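Side-chain contact in glycosyltransferase Gtf1 (Streptococcus pneumoniae, PDB 4PQG), which belongs to the GT-B class of glycosyltransferases, with two parallel-sheet domains and an added extended antiparallel beta-sheet domain: residues A207-F212 / G233-E238. Numbering follows the deposited sequence.
Sequences AFVRAF and GQVVFE
Val235 opens the contact on helix 233-240 by driving its CG1 methyl against the backbone of helix 205-215, 3.3 Å from Arg210 CA. The two helices run in nearly the same direction, their axes 9.2 Å apart at an angle of 25°, and a beta-branched valine suits the place because its short, stiff side chain lays a methyl directly on the facing backbone. That methyl, the one opposite the backbone N, also meets Val209 CG1 on the buried side and, at 3.6 Å, Arg210 CB. Its other methyl, CG2, sits beneath one face of the Arg210 guanidinium, towards the rim of the group. Next along, Val236 rests on Leu226 of strand 223-226, so the contact pairs the helices before and after one strand of the seven-stranded, Rossmann-like sheet. Glu238 then reaches back with an extended chain and offers a single oxygen, OE1, to the end of the arginine. Arg210 NH2 lies 2.6 Å and NH1 2.8 Å from Glu238 OE1, an end-on grip whose shared acceptor leaves both bonds bent (144° and 136°); the two flat groups are nearly coplanar. Arginine fits here because its aliphatic stem crosses Val235 before the bend at chi3 carries the charge out to the solvent-facing side, where Glu238 is exposed. NH1 also pairs with Glu239, and the arginine's positive charge probably offsets both carboxylates and favours their ionised state.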
# COMPACT_ATOMS: atom_id res chain seq x y z
N ALA A 207 -6.25 9.59 21.99
CA ALA A 207 -7.29 9.16 22.93
C ALA A 207 -8.39 8.41 22.19
O ALA A 207 -8.94 7.43 22.70
CB ALA A 207 -7.86 10.36 23.67
N PHE A 208 -8.68 8.88 20.98
CA PHE A 208 -9.69 8.29 20.13
C PHE A 208 -9.27 6.88 19.71
O PHE A 208 -10.06 5.92 19.82
CB PHE A 208 -9.89 9.20 18.90
CG PHE A 208 -10.95 8.73 17.95
CD1 PHE A 208 -12.27 8.57 18.36
CD2 PHE A 208 -10.64 8.52 16.61
CE1 PHE A 208 -13.25 8.18 17.46
CE2 PHE A 208 -11.62 8.14 15.71
CZ PHE A 208 -12.93 7.98 16.13
N VAL A 209 -8.02 6.75 19.27
CA VAL A 209 -7.47 5.43 18.91
C VAL A 209 -7.40 4.51 20.14
O VAL A 209 -7.64 3.32 20.01
CB VAL A 209 -6.08 5.57 18.22
CG1 VAL A 209 -5.41 4.22 18.04
CG2 VAL A 209 -6.27 6.26 16.86
N ARG A 210 -7.10 5.07 21.30
CA ARG A 210 -7.14 4.27 22.54
C ARG A 210 -8.53 3.65 22.76
O ARG A 210 -8.64 2.45 23.02
CB ARG A 210 -6.72 5.10 23.76
CG ARG A 210 -6.35 4.22 24.94
CD ARG A 210 -6.06 5.03 26.19
NE ARG A 210 -4.78 5.72 26.09
CZ ARG A 210 -3.58 5.13 26.15
NH1 ARG A 210 -3.47 3.81 26.30
NH2 ARG A 210 -2.47 5.87 26.06
N ALA A 211 -9.57 4.48 22.64
CA ALA A 211 -10.95 4.05 22.79
C ALA A 211 -11.29 2.97 21.78
O ALA A 211 -11.97 1.99 22.09
CB ALA A 211 -11.90 5.23 22.62
N PHE A 212 -10.82 3.16 20.55
CA PHE A 212 -10.93 2.15 19.53
C PHE A 212 -10.29 0.82 19.98
O PHE A 212 -10.93 -0.25 19.95
CB PHE A 212 -10.30 2.61 18.22
CG PHE A 212 -10.13 1.49 17.23
CD1 PHE A 212 -11.22 1.02 16.51
CD2 PHE A 212 -8.90 0.87 17.08
CE1 PHE A 212 -11.07 -0.04 15.62
CE2 PHE A 212 -8.74 -0.19 16.19
CZ PHE A 212 -9.83 -0.65 15.46
N GLY A 233 1.56 4.74 17.72
CA GLY A 233 2.45 3.72 18.29
C GLY A 233 2.32 3.45 19.77
O GLY A 233 2.16 2.31 20.20
N GLN A 234 2.40 4.50 20.57
CA GLN A 234 2.33 4.36 22.00
C GLN A 234 1.03 3.73 22.47
O GLN A 234 1.03 2.84 23.33
CB GLN A 234 2.49 5.72 22.63
CG GLN A 234 2.55 5.69 24.15
CD GLN A 234 3.12 6.97 24.67
OE1 GLN A 234 3.86 7.67 23.97
NE2 GLN A 234 2.78 7.30 25.92
N VAL A 235 -0.08 4.23 21.92
CA VAL A 235 -1.43 3.76 22.27
C VAL A 235 -1.64 2.31 21.83
O VAL A 235 -2.21 1.51 22.57
CB VAL A 235 -2.51 4.68 21.63
CG1 VAL A 235 -3.88 4.07 21.80
CG2 VAL A 235 -2.44 6.07 22.27
N VAL A 236 -1.18 1.97 20.63
CA VAL A 236 -1.22 0.58 20.17
C VAL A 236 -0.38 -0.35 21.08
O VAL A 236 -0.84 -1.42 21.50
CB VAL A 236 -0.79 0.47 18.68
CG1 VAL A 236 -0.70 -0.98 18.22
CG2 VAL A 236 -1.78 1.21 17.80
N PHE A 237 0.85 0.08 21.39
CA PHE A 237 1.76 -0.67 22.25
C PHE A 237 1.12 -0.94 23.60
O PHE A 237 1.09 -2.09 24.06
CB PHE A 237 3.12 0.06 22.41
CG PHE A 237 4.17 -0.36 21.40
CD1 PHE A 237 5.47 -0.66 21.81
CD2 PHE A 237 3.86 -0.45 20.04
CE1 PHE A 237 6.44 -1.05 20.90
CE2 PHE A 237 4.84 -0.84 19.11
CZ PHE A 237 6.13 -1.14 19.55
N GLU A 238 0.58 0.11 24.22
CA GLU A 238 0.01 -0.00 25.55
C GLU A 238 -1.20 -0.93 25.58
O GLU A 238 -1.28 -1.83 26.43
CB GLU A 238 -0.36 1.38 26.08
CG GLU A 238 0.84 2.19 26.53
CD GLU A 238 0.48 3.61 26.89
OE1 GLU A 238 -0.70 4.01 26.71
OE2 GLU A 238 1.36 4.34 27.37